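PDB 5DL7: porin from Acinetobacter baumannii AB307-0294, which probably forms an outer-membrane beta-barrel channel of the OprD family that lets small solutes, possibly vanillate, cross the outer membrane. Local coordinates for residues L94-N97 against S101-D104; N184-F189 against Y312-E317; L293-L296 against S301-V304. All coordinates share one frame; numbering follows the deposited sequence.

Contact 1: L94-N97 against S101-D104; sequences LPVN and SRDD. With CA (calcium ion), chain C; CA (calcium ion), chain E.
Asn97 and Asp103 share a calcium ion across the two arms of a tight loop. Asn97 OD1 binds it at 2.4 Å. Asp103 binds it with both carboxylate oxygens, OD1 at 2.7 Å and OD2 at 2.6 Å, and a water also binds it. A second calcium ion sits on 101-104. It takes Arg102 O, both carboxylate oxygens of Asp104 and two waters. Ligands to the two ions alternate along 102-104: Arg102 and Asp104 serve one, Asp103 the other.

The hydrogen bonds between the arms are partly backbone. Asn97 N gives a nearly straight bond to Ser101 O at 2.8 Å, and Asp103 N reaches Pro95 O. Val96 and Arg102 form a single beta bridge between these bonds. The Asn97 amide adds two side-chain bonds. Its ND2 donates in the amide plane to Asp103 OD1 at 3.0 Å and to Ser101 OG at 3.2 Å. It meets Asp103 OD1 from above the carboxylate plane, the two planes being 65° apart. Ser101 OG also bonds Asp99.

The apolar contacts gather round Arg102. Val96 CG2 lies over one face of its guanidinium, toward the rim, and is 3.8 Å from Arg102 NE. Leu94 CD1 rests on Arg102 CG. The arginine chain bends at chi2 (60°) and runs beside Val96. Its end is held by Asp48 in a salt bridge and by the carbonyls of Tyr88, Asn100 and Arg47.

Asn97 thus spends its oxygen on the metal and its nitrogen on the groups beside it. Calcium would polarise this amide and make ND2 a somewhat stronger donor. It would also offset the charge of Asp103. The last part of the loop before strand 105-117, residues 94-104, is thereby tied by metal and backbone together.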
# COMPACT_ATOMS: atom_id res chain seq x y z
N LEU A 94 10.74 -10.99 5.15
CA LEU A 94 11.20 -11.73 6.36
C LEU A 94 11.98 -10.70 7.28
O LEU A 94 12.65 -9.74 6.75
CB LEU A 94 12.19 -12.80 5.97
CG LEU A 94 11.61 -13.99 5.16
CD1 LEU A 94 12.74 -14.76 4.50
CD2 LEU A 94 10.82 -14.89 6.08
N PRO A 95 11.91 -10.93 8.58
CA PRO A 95 12.79 -10.14 9.51
C PRO A 95 14.23 -10.37 9.20
O PRO A 95 14.70 -11.51 8.83
CB PRO A 95 12.36 -10.59 10.89
CG PRO A 95 11.07 -11.41 10.68
CD PRO A 95 11.24 -12.01 9.31
N VAL A 96 14.97 -9.24 9.20
CA VAL A 96 16.43 -9.37 8.92
C VAL A 96 17.21 -8.80 10.12
O VAL A 96 16.88 -7.70 10.56
CB VAL A 96 16.77 -8.55 7.65
CG1 VAL A 96 18.22 -8.53 7.40
CG2 VAL A 96 16.16 -9.27 6.39
N ASN A 97 18.21 -9.53 10.56
CA ASN A 97 19.02 -9.12 11.69
C ASN A 97 20.11 -8.14 11.29
O ASN A 97 20.43 -7.87 10.06
CB ASN A 97 19.63 -10.36 12.25
CG ASN A 97 18.55 -11.28 12.82
OD1 ASN A 97 17.81 -10.85 13.61
ND2 ASN A 97 18.43 -12.48 12.33
N SER A 101 21.37 -11.67 8.38
CA SER A 101 20.79 -13.02 8.39
C SER A 101 19.25 -12.80 8.53
O SER A 101 18.74 -11.95 9.29
CB SER A 101 21.40 -13.95 9.51
OG SER A 101 21.04 -13.29 10.68
N ARG A 102 18.53 -13.69 7.84
CA ARG A 102 17.05 -13.72 8.03
C ARG A 102 16.69 -14.54 9.27
O ARG A 102 17.23 -15.61 9.41
CB ARG A 102 16.45 -14.48 6.84
CG ARG A 102 16.23 -13.47 5.73
CD ARG A 102 17.44 -12.70 5.20
NE ARG A 102 17.08 -12.00 3.93
CZ ARG A 102 17.85 -11.09 3.31
NH1 ARG A 102 19.02 -10.68 3.84
NH2 ARG A 102 17.52 -10.56 2.11
N ASP A 103 15.68 -14.11 9.98
CA ASP A 103 14.96 -15.05 10.76
C ASP A 103 14.17 -16.03 9.85
O ASP A 103 13.49 -15.54 8.98
CB ASP A 103 14.01 -14.31 11.65
CG ASP A 103 14.76 -13.48 12.80
OD1 ASP A 103 15.91 -13.91 13.16
OD2 ASP A 103 14.18 -12.50 13.26
N ASP A 104 14.18 -17.28 10.16
CA ASP A 104 13.66 -18.32 9.29
C ASP A 104 12.15 -18.59 9.47
O ASP A 104 11.53 -19.23 8.57
CB ASP A 104 14.45 -19.54 9.40
CG ASP A 104 15.87 -19.31 8.88
OD1 ASP A 104 16.13 -18.57 7.87
OD2 ASP A 104 16.79 -19.74 9.56
CA CA C . 16.10 -11.88 14.87
CA CA E . 18.43 -17.70 8.85
O HOH W 1 15.04 -9.88 14.30
O HOH W 2 18.92 -17.30 10.96
O HOH W 3 18.71 -17.18 6.38

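Contact 2: N184-F189 against Y312-E317; sequences NINHRF and YSNKDE
The Arg188 guanidinium lies between Ser313 O on one face and Ile185 CB on the other, both over its centre. Ser313 O is 3.4 Å above the plane. Asn314 OD1 meets the edge, nearly in the guanidinium plane, and accepts from Arg188 NH2 at 3.1 Å. The guanidinium and the Asn314 amide stand 83° apart, and NH2 meets OD1 from well above the carbonyl plane. Arg188 CG lies over one face of the Phe189 ring.

The amide of Asn186 is turned quite differently. It is nearly coplanar with that of Asn314, and its ND2 reaches the same OD1 at 2.9 Å, almost straight and on a lone pair. A water gives OD1 a further bond and also accepts from Arg188 NE and Lys315 N. Another water bridges the ND2 atoms of Asn314 and, weakly, Asn186.

Glu317 fixes the rotation of the Asn314 amide. Its OE1 accepts from Asn314 ND2 at 2.8 Å and from Asn314 N, across a type II beta turn from Asn314 to Glu317. Arg188 extends from its backbone with CG anti to N (chi1 -176°) and bends at chi3, which brings the guanidinium up to Ser313 and Asn314. Arg188 NH1 also forms a salt bridge with Asp311.

Asn314 OD1 is therefore gripped by three donors in a buried place, and Glu317 sets the amide that carries it. The positive charge of Arg188 would probably polarise this carbonyl. Two long loops of the barrel, distant in sequence, are joined by polar groups at this point.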
# COMPACT_ATOMS: atom_id res chain seq x y z
N ASN A 184 12.82 7.96 6.12
CA ASN A 184 13.44 9.11 5.40
C ASN A 184 13.79 8.60 4.02
O ASN A 184 14.75 7.88 3.83
CB ASN A 184 14.62 9.62 6.19
CG ASN A 184 15.03 11.07 5.75
OD1 ASN A 184 14.15 11.74 5.14
ND2 ASN A 184 16.22 11.45 6.03
N ILE A 185 13.01 8.87 3.04
CA ILE A 185 13.18 8.34 1.68
C ILE A 185 14.03 9.33 0.88
O ILE A 185 13.63 10.54 0.85
CB ILE A 185 11.82 8.12 1.05
CG1 ILE A 185 11.11 7.00 1.85
CG2 ILE A 185 11.94 7.74 -0.40
CD1 ILE A 185 9.69 7.06 1.64
N ASN A 186 15.16 8.90 0.31
CA ASN A 186 15.95 9.86 -0.45
C ASN A 186 16.31 11.11 0.30
O ASN A 186 16.49 12.18 -0.28
CB ASN A 186 15.33 10.26 -1.80
CG ASN A 186 14.99 9.05 -2.68
OD1 ASN A 186 15.62 7.98 -2.59
ND2 ASN A 186 13.95 9.17 -3.49
N HIS A 187 16.60 10.93 1.62
CA HIS A 187 16.94 12.07 2.48
C HIS A 187 15.99 13.26 2.31
O HIS A 187 16.49 14.44 2.44
CB HIS A 187 18.36 12.49 2.23
CG HIS A 187 19.38 11.40 2.39
ND1 HIS A 187 19.76 11.00 3.62
CD2 HIS A 187 19.98 10.50 1.50
CE1 HIS A 187 20.62 9.98 3.56
NE2 HIS A 187 20.75 9.65 2.27
N ARG A 188 14.74 12.98 2.20
CA ARG A 188 13.67 13.97 1.98
C ARG A 188 13.54 14.99 3.12
O ARG A 188 13.34 16.22 2.94
CB ARG A 188 12.38 13.23 1.74
CG ARG A 188 11.17 14.00 1.40
CD ARG A 188 10.08 13.00 0.94
NE ARG A 188 10.44 12.30 -0.26
CZ ARG A 188 9.81 11.25 -0.85
NH1 ARG A 188 8.76 10.74 -0.26
NH2 ARG A 188 10.18 10.67 -1.88
N PHE A 189 13.76 14.46 4.34
CA PHE A 189 13.70 15.17 5.58
C PHE A 189 14.96 15.02 6.38
O PHE A 189 15.96 14.43 5.90
CB PHE A 189 12.43 14.72 6.35
CG PHE A 189 11.16 14.77 5.59
CD1 PHE A 189 10.55 16.01 5.27
CD2 PHE A 189 10.60 13.65 5.07
CE1 PHE A 189 9.41 16.08 4.48
CE2 PHE A 189 9.40 13.70 4.34
CZ PHE A 189 8.83 14.87 4.02
N TYR A 312 8.00 7.76 -6.41
CA TYR A 312 7.65 8.87 -7.37
C TYR A 312 7.10 10.09 -6.68
O TYR A 312 6.46 10.92 -7.32
CB TYR A 312 6.73 8.35 -8.50
CG TYR A 312 7.43 7.55 -9.54
CD1 TYR A 312 7.57 6.23 -9.38
CD2 TYR A 312 7.82 8.09 -10.69
CE1 TYR A 312 8.27 5.43 -10.31
CE2 TYR A 312 8.48 7.38 -11.66
CZ TYR A 312 8.69 6.05 -11.48
OH TYR A 312 9.41 5.27 -12.38
N SER A 313 7.48 10.33 -5.40
CA SER A 313 6.90 11.35 -4.54
C SER A 313 7.94 12.39 -4.05
O SER A 313 7.71 13.01 -2.95
CB SER A 313 6.09 10.70 -3.36
OG SER A 313 5.04 9.82 -3.91
N ASN A 314 9.01 12.58 -4.80
CA ASN A 314 10.09 13.49 -4.39
C ASN A 314 9.68 14.92 -4.52
O ASN A 314 8.73 15.28 -5.30
CB ASN A 314 11.28 13.20 -5.26
CG ASN A 314 11.84 11.83 -4.96
OD1 ASN A 314 12.41 11.60 -3.87
ND2 ASN A 314 11.62 10.83 -5.83
N LYS A 315 10.42 15.79 -3.83
CA LYS A 315 10.32 17.25 -3.94
C LYS A 315 10.38 17.66 -5.46
O LYS A 315 11.27 17.27 -6.23
CB LYS A 315 11.41 17.94 -3.14
CG LYS A 315 11.21 19.45 -3.17
CD LYS A 315 12.26 20.41 -3.08
CE LYS A 315 11.94 21.88 -3.19
NZ LYS A 315 12.27 22.45 -4.41
N ASP A 316 9.38 18.41 -5.87
CA ASP A 316 9.19 18.97 -7.20
C ASP A 316 8.97 18.03 -8.33
O ASP A 316 8.88 18.45 -9.49
CB ASP A 316 10.30 19.90 -7.54
CG ASP A 316 10.19 21.25 -6.67
OD1 ASP A 316 9.23 21.61 -6.01
OD2 ASP A 316 11.10 21.99 -7.00
N GLU A 317 8.80 16.74 -8.01
CA GLU A 317 8.76 15.73 -9.09
C GLU A 317 7.42 15.84 -9.84
O GLU A 317 6.37 15.80 -9.20
CB GLU A 317 8.87 14.40 -8.46
CG GLU A 317 8.93 13.23 -9.41
CD GLU A 317 9.48 11.93 -8.92
OE1 GLU A 317 9.69 11.77 -7.69
OE2 GLU A 317 9.70 11.01 -9.82
O HOH W 4 11.57 8.05 -4.91
O HOH W 5 12.26 13.94 -2.29

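Contact 3: L293-L296 against S301-V304; sequences LPFL and SPVV
The Phe295 ring lies flat against the backbone of Ser301. Ser301 CA stands over the centre of one face, 3.6 Å from the ring centroid and 14° off the normal, a CH-pi contact. Ser301 CB reaches over toward the far end of the ring, with Phe295 CE2 at 3.7 Å. Ser301 N is close to Phe295 CE1 and CZ.

Pro302 meets the same ring at a slant. Its CD is 3.6 Å from Phe295 CD2 and about as near to Phe295 CG. The ring is thus set against two successive residues, with Ser301 CA over its centre and Pro302 CD near CG and CD2. Phe295 has CG between its backbone N and carbonyl carbon (chi1 46°), and this turns the ring across to 301-304.

Leu293 approaches beside the phenylalanine and works through one methyl, CD2. Leu293 CD2 touches Val303 CG1 at 3.5 Å, and the two side chains run antiparallel alongside each other. The same methyl is 3.6 Å from Ser301 OG and 4.1 Å from Pro302 CD. The hydroxyl lies near both this methyl and Phe295 CE2, on the side of the ring that Ser301 CA covers. OG is anti to the backbone N of Ser301 (chi1 176°), and it turns to Ser313, its probable hydrogen-bond partner.

Strands 240-253 and 263-275 of the barrel wall back this loop, with Phe249 touching both Leu293 and Pro302. Arg247 takes the carbonyl of Pro302, and Gln225 that of Pro294.

The chemistry between the two segments is dispersion and CH-pi, while Ser301 OG and the carbonyls of Pro294 and Pro302 turn to residues outside them. Close fit rather than directional bonds holds the two segments together. They fold back one part of the loop between strands 278-288 and 318-327 against another, on the inner side of the barrel wall.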
# COMPACT_ATOMS: atom_id res chain seq x y z
N LEU A 293 6.73 14.73 -0.17
CA LEU A 293 5.54 14.26 0.54
C LEU A 293 5.89 13.33 1.76
O LEU A 293 6.55 12.34 1.55
CB LEU A 293 4.66 13.41 -0.36
CG LEU A 293 3.35 12.84 0.18
CD1 LEU A 293 2.37 13.92 0.57
CD2 LEU A 293 2.79 11.79 -0.74
N PRO A 294 5.48 13.69 2.93
CA PRO A 294 5.60 12.74 4.08
C PRO A 294 4.46 11.79 4.17
O PRO A 294 3.33 12.08 3.78
CB PRO A 294 5.61 13.61 5.36
CG PRO A 294 4.64 14.76 4.91
CD PRO A 294 4.84 14.95 3.42
N PHE A 295 4.75 10.61 4.78
CA PHE A 295 3.74 9.60 5.09
C PHE A 295 4.30 8.63 6.14
O PHE A 295 5.51 8.71 6.37
CB PHE A 295 3.18 8.89 3.81
CG PHE A 295 4.26 8.44 2.82
CD1 PHE A 295 4.82 7.16 2.96
CD2 PHE A 295 4.64 9.27 1.75
CE1 PHE A 295 5.77 6.74 2.10
CE2 PHE A 295 5.64 8.91 0.90
CZ PHE A 295 6.24 7.64 1.09
N LEU A 296 3.48 7.79 6.65
CA LEU A 296 3.92 6.91 7.76
C LEU A 296 4.98 5.95 7.32
O LEU A 296 5.03 5.49 6.17
CB LEU A 296 2.70 6.25 8.41
CG LEU A 296 1.85 7.22 9.16
CD1 LEU A 296 0.47 6.59 9.46
CD2 LEU A 296 2.41 7.60 10.52
N SER A 301 4.09 5.16 -0.70
CA SER A 301 3.39 6.49 -0.81
C SER A 301 1.94 6.36 -1.15
O SER A 301 1.51 5.44 -1.90
CB SER A 301 4.10 7.27 -1.98
OG SER A 301 3.40 8.51 -2.17
N PRO A 302 1.11 7.16 -0.57
CA PRO A 302 -0.34 7.12 -0.75
C PRO A 302 -0.93 7.74 -2.00
O PRO A 302 -2.13 7.77 -2.16
CB PRO A 302 -0.88 7.79 0.52
CG PRO A 302 0.10 8.88 0.69
CD PRO A 302 1.46 8.16 0.48
N VAL A 303 -0.07 8.15 -2.90
CA VAL A 303 -0.49 8.83 -4.14
C VAL A 303 -1.02 7.84 -5.14
O VAL A 303 -0.96 6.64 -4.99
CB VAL A 303 0.75 9.60 -4.69
CG1 VAL A 303 1.32 10.62 -3.72
CG2 VAL A 303 1.80 8.67 -5.20
N VAL A 304 -1.63 8.38 -6.20
CA VAL A 304 -2.39 7.50 -7.05
C VAL A 304 -1.59 6.48 -7.78
O VAL A 304 -2.07 5.41 -8.09
CB VAL A 304 -3.32 8.32 -8.00
CG1 VAL A 304 -2.62 8.88 -9.11
CG2 VAL A 304 -4.27 7.35 -8.77

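How the contacts relate
Contacts 2 and 3 form one continuous patch, their centres 10 Å apart. Contact 3 lies within the chain span that contact 2 brackets. Ser313 OG and Ser301 OG are 2.7 Å apart, a probable hydrogen bond, and Arg188 NH1 probably bonds Leu293 O at 3.3 Å. Ile185 CD1 also packs on Phe295 CZ, 3.5 Å away. Ile185 thus serves both the arginine of contact 2 and the ring of contact 3. Contact 1 is separate, its nearest atoms about 17 Å from either. It holds two calcium ions, whereas the side chain of Arg188 in contact 2 is about 14 Å from a bound calcium ion and contact 3 lies away from the annotated sites.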